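Acetyltransferase PA1377 (Pseudomonas aeruginosa, PDB 2VI7) probably transfers an acetyl group to an amine of a still unidentified acceptor, as a member of the GNAT N-acetyltransferase family. Local coordinates at residues T7-Y13 with L59-H65; A31-L35 with Y128-A132; G90-A94 with A136-K140. All coordinates share one frame; numbering follows the deposited sequence.

Contact 1 of 3, residues T7-Y13 with L59-H65; sequences TIRLERY and LILVALH
R9 and E11 pair with L64 and V62 where the first strand of the GNAT sheet lies antiparallel along the second. R9 N gives a nearly straight bond to L64 O, 2.7 Å, and L64 N answers to R9 O; E11 and V62 repeat the exchange. Just past the strand, Y13 N donates a hydrogen bond to I60 O at 2.9 Å. The second strand goes on to pair with strand 68-77, so 8-12 is added to the outer side of the GNAT meander. The two faces of the pair differ. L10 CD2 rests on A63 CB at 3.9 Å, and L10 also touches helix 102-117. Across the sheet, L64 CD1 touches the carboxylate of E11, 3.7 Å from CD, the two side chains crossing at about a right angle; E11 OE1 is held by a salt bridge to R16. V62 CG2 sits between its own N and carbonyl carbon and presses to 3.1 Å from E11 O. Y13 runs alongside I60, its CB 3.5 Å from I60 CG2, and continues onto helix 18-25. R12 folds back through its bent chi2 (67°), which brings CD to 3.4 Å from L59 CD1.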
# COMPACT_ATOMS: atom_id res chain seq x y z
N THR A 7 25.68 9.71 -21.87
CA THR A 7 26.19 8.62 -20.98
C THR A 7 25.02 7.79 -20.44
O THR A 7 24.82 6.64 -20.85
CB THR A 7 26.97 9.18 -19.78
OG1 THR A 7 27.37 10.53 -20.06
CG2 THR A 7 28.22 8.35 -19.54
N ILE A 8 24.25 8.37 -19.52
CA ILE A 8 23.11 7.67 -18.95
C ILE A 8 21.84 7.96 -19.76
O ILE A 8 21.43 9.11 -19.88
CB ILE A 8 22.85 8.09 -17.48
CG1 ILE A 8 24.08 7.78 -16.63
CG2 ILE A 8 21.64 7.34 -16.93
CD1 ILE A 8 23.90 8.09 -15.14
N ARG A 9 21.25 6.90 -20.30
CA ARG A 9 20.03 6.99 -21.10
C ARG A 9 18.86 6.44 -20.29
O ARG A 9 18.97 5.37 -19.72
CB ARG A 9 20.13 6.14 -22.36
CG ARG A 9 20.43 6.88 -23.65
CD ARG A 9 20.12 5.97 -24.85
NE ARG A 9 20.85 6.31 -26.07
CZ ARG A 9 20.59 7.36 -26.86
NH1 ARG A 9 19.61 8.20 -26.56
NH2 ARG A 9 21.28 7.52 -28.00
N LEU A 10 17.76 7.18 -20.26
CA LEU A 10 16.57 6.72 -19.55
C LEU A 10 15.61 6.22 -20.61
O LEU A 10 15.44 6.85 -21.65
CB LEU A 10 15.93 7.86 -18.76
CG LEU A 10 16.73 8.37 -17.57
CD1 LEU A 10 15.96 9.47 -16.87
CD2 LEU A 10 17.00 7.22 -16.61
N GLU A 11 14.99 5.08 -20.34
CA GLU A 11 14.05 4.51 -21.29
C GLU A 11 12.95 3.76 -20.58
O GLU A 11 13.14 3.30 -19.46
CB GLU A 11 14.79 3.59 -22.26
CG GLU A 11 15.51 4.34 -23.37
CD GLU A 11 16.29 3.42 -24.31
OE1 GLU A 11 15.84 2.26 -24.49
OE2 GLU A 11 17.32 3.87 -24.85
N ARG A 12 11.80 3.67 -21.23
CA ARG A 12 10.67 2.95 -20.68
C ARG A 12 10.98 1.46 -20.63
O ARG A 12 11.42 0.85 -21.62
CB ARG A 12 9.42 3.21 -21.54
CG ARG A 12 8.15 2.50 -21.09
CD ARG A 12 7.64 3.02 -19.76
NE ARG A 12 6.39 2.37 -19.38
CZ ARG A 12 5.17 2.82 -19.68
NH1 ARG A 12 5.02 3.95 -20.37
NH2 ARG A 12 4.09 2.15 -19.29
N TYR A 13 10.77 0.87 -19.47
CA TYR A 13 11.02 -0.55 -19.28
C TYR A 13 10.12 -1.40 -20.18
O TYR A 13 8.89 -1.37 -20.05
CB TYR A 13 10.80 -0.94 -17.81
CG TYR A 13 10.87 -2.43 -17.55
CD1 TYR A 13 12.03 -3.16 -17.83
CD2 TYR A 13 9.78 -3.11 -17.02
CE1 TYR A 13 12.10 -4.53 -17.56
CE2 TYR A 13 9.84 -4.47 -16.75
CZ TYR A 13 11.00 -5.18 -17.02
OH TYR A 13 11.05 -6.53 -16.73
N LEU A 59 4.43 3.84 -14.60
CA LEU A 59 5.57 4.19 -15.43
C LEU A 59 6.81 3.59 -14.81
O LEU A 59 7.13 3.86 -13.66
CB LEU A 59 5.75 5.71 -15.51
CG LEU A 59 7.10 6.14 -16.10
CD1 LEU A 59 7.28 5.58 -17.51
CD2 LEU A 59 7.19 7.66 -16.09
N ILE A 60 7.50 2.75 -15.58
CA ILE A 60 8.72 2.14 -15.10
C ILE A 60 9.85 2.55 -16.03
O ILE A 60 9.76 2.42 -17.25
CB ILE A 60 8.60 0.60 -15.05
CG1 ILE A 60 7.45 0.20 -14.12
CG2 ILE A 60 9.90 -0.02 -14.52
CD1 ILE A 60 7.07 -1.23 -14.25
N LEU A 61 10.92 3.08 -15.43
CA LEU A 61 12.08 3.52 -16.18
C LEU A 61 13.31 2.70 -15.82
O LEU A 61 13.42 2.16 -14.72
CB LEU A 61 12.39 4.99 -15.90
CG LEU A 61 11.41 6.07 -16.37
CD1 LEU A 61 11.93 7.41 -15.89
CD2 LEU A 61 11.27 6.04 -17.89
N VAL A 62 14.22 2.60 -16.78
CA VAL A 62 15.46 1.90 -16.59
C VAL A 62 16.53 2.88 -17.01
O VAL A 62 16.35 3.58 -18.00
CB VAL A 62 15.57 0.64 -17.46
CG1 VAL A 62 14.76 -0.48 -16.83
CG2 VAL A 62 15.06 0.93 -18.86
N ALA A 63 17.61 2.95 -16.24
CA ALA A 63 18.71 3.83 -16.56
C ALA A 63 19.71 2.95 -17.27
O ALA A 63 20.06 1.88 -16.77
CB ALA A 63 19.31 4.39 -15.29
N LEU A 64 20.18 3.39 -18.43
CA LEU A 64 21.12 2.62 -19.24
C LEU A 64 22.45 3.33 -19.50
O LEU A 64 22.52 4.55 -19.66
CB LEU A 64 20.49 2.29 -20.59
CG LEU A 64 19.15 1.58 -20.62
CD1 LEU A 64 18.56 1.67 -22.00
CD2 LEU A 64 19.33 0.14 -20.21
N HIS A 65 23.51 2.53 -19.54
CA HIS A 65 24.84 3.03 -19.85
C HIS A 65 25.42 1.99 -20.80
O HIS A 65 25.57 0.82 -20.42
CB HIS A 65 25.73 3.11 -18.62
CG HIS A 65 27.13 3.51 -18.95
ND1 HIS A 65 27.44 4.74 -19.48
CD2 HIS A 65 28.30 2.83 -18.87
CE1 HIS A 65 28.74 4.81 -19.71
NE2 HIS A 65 29.28 3.66 -19.35

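Contact 2 of 3, residues A31-L35 with Y128-A132; sequences ARQVL and YTDNA
Two type I turns, A31-V34 and Y128-N131, face each other with the CA atoms of Q33 and Y128 7.1 Å apart, and no backbone hydrogen bond joins them directly. Y128 spans the gap. Its ring enters edge-on, with Q33 CA and Q33 C near its plane, CE1 lying 3.4 Å from Q33 C. The hydroxyl at the far end donates to V34 O at 2.8 Å, approaching from 43° above the carbonyl plane, and L35 CD2 packs against Y128 OH. Q33 answers with its amide: the chain bends at chi2 (-68°), bringing OE1 to 3.4 Å from Y128 CD1. R155 gathers this side together, with a cation-pi contact to the Y128 ring, a salt bridge to D130 and a hydrogen bond to Q33 OE1. The amide of N131 stacks on that of Q33, the two planes 1° apart and Q33 CD 3.8 Å from N131 ND2. One water ties the three polar groups together, donating to Q33 O and accepting from Y128 N and from N131 ND2, which lies 3.0 Å away. N131 is also the N-cap residue of helix 132-140, so its side chain links the start of that helix to the turn of Q33. R82 of the second subunit reaches in to bond A31 O and R32 O and packs on Y128, which places this corner at the dimer interface. A loop following the first helices, set against the C-terminal end of the strand 122-128, is the arrangement that in GNAT enzymes commonly borders the acceptor-substrate cleft; a glycerol, probably from the crystallisation liquor, lies beside V34 and bonds to L35 N, which is consistent with a pocket here.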
# COMPACT_ATOMS: atom_id res chain seq x y z
N ALA A 31 19.30 -5.19 -4.43
CA ALA A 31 18.07 -5.80 -3.96
C ALA A 31 17.78 -5.55 -2.48
O ALA A 31 16.62 -5.39 -2.09
CB ALA A 31 18.10 -7.30 -4.23
N ARG A 32 18.81 -5.51 -1.64
CA ARG A 32 18.58 -5.33 -0.22
C ARG A 32 18.09 -3.97 0.21
O ARG A 32 17.49 -3.85 1.28
CB ARG A 32 19.83 -5.71 0.59
CG ARG A 32 20.99 -4.76 0.45
CD ARG A 32 22.19 -5.23 1.26
NE ARG A 32 22.07 -4.94 2.69
CZ ARG A 32 22.12 -3.71 3.21
NH1 ARG A 32 22.28 -2.65 2.44
NH2 ARG A 32 22.04 -3.55 4.53
N GLN A 33 18.30 -2.94 -0.60
CA GLN A 33 17.84 -1.60 -0.24
C GLN A 33 16.42 -1.28 -0.74
O GLN A 33 15.93 -0.16 -0.56
CB GLN A 33 18.85 -0.55 -0.71
CG GLN A 33 20.21 -0.67 -0.03
CD GLN A 33 20.19 -0.31 1.46
OE1 GLN A 33 19.26 -0.66 2.19
NE2 GLN A 33 21.23 0.38 1.92
N VAL A 34 15.79 -2.28 -1.35
CA VAL A 34 14.41 -2.17 -1.83
C VAL A 34 13.69 -3.40 -1.25
O VAL A 34 14.06 -3.88 -0.17
CB VAL A 34 14.32 -2.13 -3.40
CG1 VAL A 34 14.82 -0.78 -3.90
CG2 VAL A 34 15.15 -3.23 -4.03
N LEU A 35 12.67 -3.92 -1.93
CA LEU A 35 11.95 -5.09 -1.42
C LEU A 35 12.01 -6.28 -2.37
O LEU A 35 11.30 -7.27 -2.17
CB LEU A 35 10.49 -4.73 -1.13
CG LEU A 35 10.19 -3.86 0.09
CD1 LEU A 35 8.73 -3.39 0.09
CD2 LEU A 35 10.50 -4.65 1.33
N TYR A 128 14.61 2.77 3.91
CA TYR A 128 15.16 2.24 5.16
C TYR A 128 15.78 3.36 5.98
O TYR A 128 16.54 4.16 5.45
CB TYR A 128 16.18 1.17 4.83
CG TYR A 128 15.51 -0.05 4.23
CD1 TYR A 128 15.94 -0.60 3.02
CD2 TYR A 128 14.42 -0.66 4.87
CE1 TYR A 128 15.30 -1.72 2.46
CE2 TYR A 128 13.78 -1.78 4.32
CZ TYR A 128 14.23 -2.30 3.12
OH TYR A 128 13.60 -3.40 2.56
N THR A 129 15.45 3.42 7.27
CA THR A 129 15.95 4.48 8.16
C THR A 129 17.45 4.71 8.21
O THR A 129 17.90 5.81 8.56
CB THR A 129 15.47 4.29 9.61
OG1 THR A 129 15.96 3.05 10.13
CG2 THR A 129 13.97 4.31 9.69
N ASP A 130 18.25 3.70 7.87
CA ASP A 130 19.70 3.85 7.91
C ASP A 130 20.35 4.05 6.55
O ASP A 130 21.58 4.03 6.43
CB ASP A 130 20.32 2.63 8.61
CG ASP A 130 20.16 1.34 7.82
OD1 ASP A 130 19.42 1.34 6.81
OD2 ASP A 130 20.78 0.32 8.21
N ASN A 131 19.54 4.25 5.51
CA ASN A 131 20.05 4.48 4.15
C ASN A 131 20.19 5.99 3.94
O ASN A 131 19.31 6.62 3.37
CB ASN A 131 19.10 3.89 3.11
CG ASN A 131 19.69 3.85 1.71
OD1 ASN A 131 20.77 4.41 1.46
ND2 ASN A 131 18.99 3.21 0.79
N ALA A 132 21.30 6.53 4.42
CA ALA A 132 21.59 7.96 4.34
C ALA A 132 21.63 8.56 2.94
O ALA A 132 20.97 9.57 2.68
CB ALA A 132 22.88 8.27 5.08
O HOH W 1 16.14 2.23 1.13

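Contact 3 of 3, residues G90-A94 with A136-K140; sequences GMGVA and ALYRK. With SO4 (sulfate ion), chain E.
Y138 reaches from its helix to the backbone of V93, and the firm part of the contact is gathered round its hydroxyl. V93 N donates to Y138 OH at 3.1 Å, with an N-H...O angle of 153°, and the nitrogen lies at the ring's edge near its plane. G92, having no side chain, lets the oxygen settle 3.4 Å from its CA. A water also bonds to the hydroxyl, 2.8 Å from Y138 OH and in the plane of the ring. With CG anti to its own carbonyl carbon (chi1 -55°), the ring points inward, where L125, V127, L107, F143 and M165 pack around it. Beside it V93 CG1 touches L137 CD2 at 4.1 Å, the side chains crossing at about a right angle, a much lighter contact than that of the tyrosine.

In GNAT folds strands 4 and 5 splay apart in a V, here 86-95 and 122-128, and acetyl-CoA usually enters that opening; the fourth strand is broken at this level, and a tyrosine of the helix after the fifth strand, here 132-140, often lies by the thiol of the cofactor. Y138 has the position expected for that residue, though no cofactor is bound.

The outer side of the helix is loose by comparison. R139, exposed on the surface and touching M165, runs its extended chain away from 90-94, and its NE donates to O1 of a sulfate at 2.9 Å. NH2 adds a weak bond to that oxygen, which lies at the edge of the guanidinium, and T145 OG1 also holds the ion, probably a guest from the crystallisation liquor.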
# COMPACT_ATOMS: atom_id res chain seq x y z
N GLY A 90 7.27 3.36 -4.48
CA GLY A 90 7.68 2.27 -3.61
C GLY A 90 8.87 2.56 -2.71
O GLY A 90 8.90 3.58 -2.03
N MET A 91 9.84 1.65 -2.70
CA MET A 91 11.05 1.81 -1.88
C MET A 91 12.00 2.77 -2.60
O MET A 91 13.15 2.99 -2.20
CB MET A 91 11.74 0.47 -1.65
CG MET A 91 11.02 -0.46 -0.68
SD MET A 91 11.21 0.01 1.06
CE MET A 91 12.93 0.46 1.15
N GLY A 92 11.49 3.32 -3.70
CA GLY A 92 12.25 4.27 -4.47
C GLY A 92 13.13 3.79 -5.60
O GLY A 92 12.82 2.86 -6.35
N VAL A 93 14.28 4.45 -5.69
CA VAL A 93 15.28 4.24 -6.71
C VAL A 93 16.22 3.03 -6.45
O VAL A 93 16.81 2.91 -5.37
CB VAL A 93 16.07 5.58 -6.84
CG1 VAL A 93 17.48 5.44 -6.41
CG2 VAL A 93 15.99 6.11 -8.23
N ALA A 94 16.33 2.13 -7.43
CA ALA A 94 17.18 0.94 -7.33
C ALA A 94 18.41 1.20 -8.20
O ALA A 94 18.34 1.09 -9.42
CB ALA A 94 16.44 -0.28 -7.85
N ALA A 136 18.99 11.42 1.60
CA ALA A 136 19.50 12.70 1.15
C ALA A 136 18.95 13.00 -0.24
O ALA A 136 18.61 14.14 -0.54
CB ALA A 136 21.03 12.68 1.13
N LEU A 137 18.87 11.96 -1.07
CA LEU A 137 18.35 12.10 -2.42
C LEU A 137 16.87 12.50 -2.44
O LEU A 137 16.48 13.44 -3.13
CB LEU A 137 18.55 10.78 -3.20
CG LEU A 137 17.89 10.72 -4.59
CD1 LEU A 137 18.53 11.74 -5.49
CD2 LEU A 137 18.05 9.34 -5.18
N TYR A 138 16.05 11.78 -1.67
CA TYR A 138 14.63 12.07 -1.61
C TYR A 138 14.37 13.43 -1.00
O TYR A 138 13.46 14.14 -1.41
CB TYR A 138 13.91 10.96 -0.83
CG TYR A 138 14.18 9.58 -1.40
CD1 TYR A 138 14.22 9.37 -2.78
CD2 TYR A 138 14.39 8.48 -0.57
CE1 TYR A 138 14.46 8.10 -3.32
CE2 TYR A 138 14.63 7.19 -1.09
CZ TYR A 138 14.67 7.02 -2.47
OH TYR A 138 14.93 5.77 -3.01
N ARG A 139 15.18 13.81 -0.01
CA ARG A 139 15.03 15.12 0.62
C ARG A 139 15.41 16.22 -0.37
O ARG A 139 14.83 17.30 -0.37
CB ARG A 139 15.91 15.22 1.87
CG ARG A 139 15.33 14.53 3.07
CD ARG A 139 16.30 14.54 4.23
NE ARG A 139 15.68 14.02 5.45
CZ ARG A 139 16.35 13.70 6.54
NH1 ARG A 139 17.67 13.83 6.58
NH2 ARG A 139 15.71 13.26 7.61
N LYS A 140 16.41 15.95 -1.21
CA LYS A 140 16.84 16.90 -2.23
C LYS A 140 15.67 17.23 -3.15
O LYS A 140 15.53 18.37 -3.60
CB LYS A 140 17.98 16.29 -3.06
CG LYS A 140 18.21 16.99 -4.39
CD LYS A 140 19.21 16.25 -5.25
CE LYS A 140 19.14 16.71 -6.70
NZ LYS A 140 19.26 18.19 -6.86
S SO4 E . 12.56 15.42 6.94
O1 SO4 E . 12.88 14.17 6.24
O2 SO4 E . 11.12 15.71 6.83
O3 SO4 E . 12.93 15.31 8.37
O4 SO4 E . 13.32 16.49 6.27
O HOH W 2 15.26 3.67 -1.22

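Contacts 2 and 3 adjoin, their centres about 10 Å apart: M91 of 90-94 packs against V34, L35 and Y128, consistent with both bordering the cleft of the GNAT fold. Contact 1 lies about 16 Å from contact 3, centre to centre, and reaches the same sheet; L10 and V93 both pack on helix 102-117. All three are partly buried. Contact 3 lies nearest the chain's centre, its chemistry a tyrosine hydroxyl held by a strand nitrogen. Contact 1, at the sheet's edge with R9 and R12 exposed, relies on regular backbone pairing. Contact 2, across the centre from contact 1 and against the second subunit, uses amide stacking and a shared water.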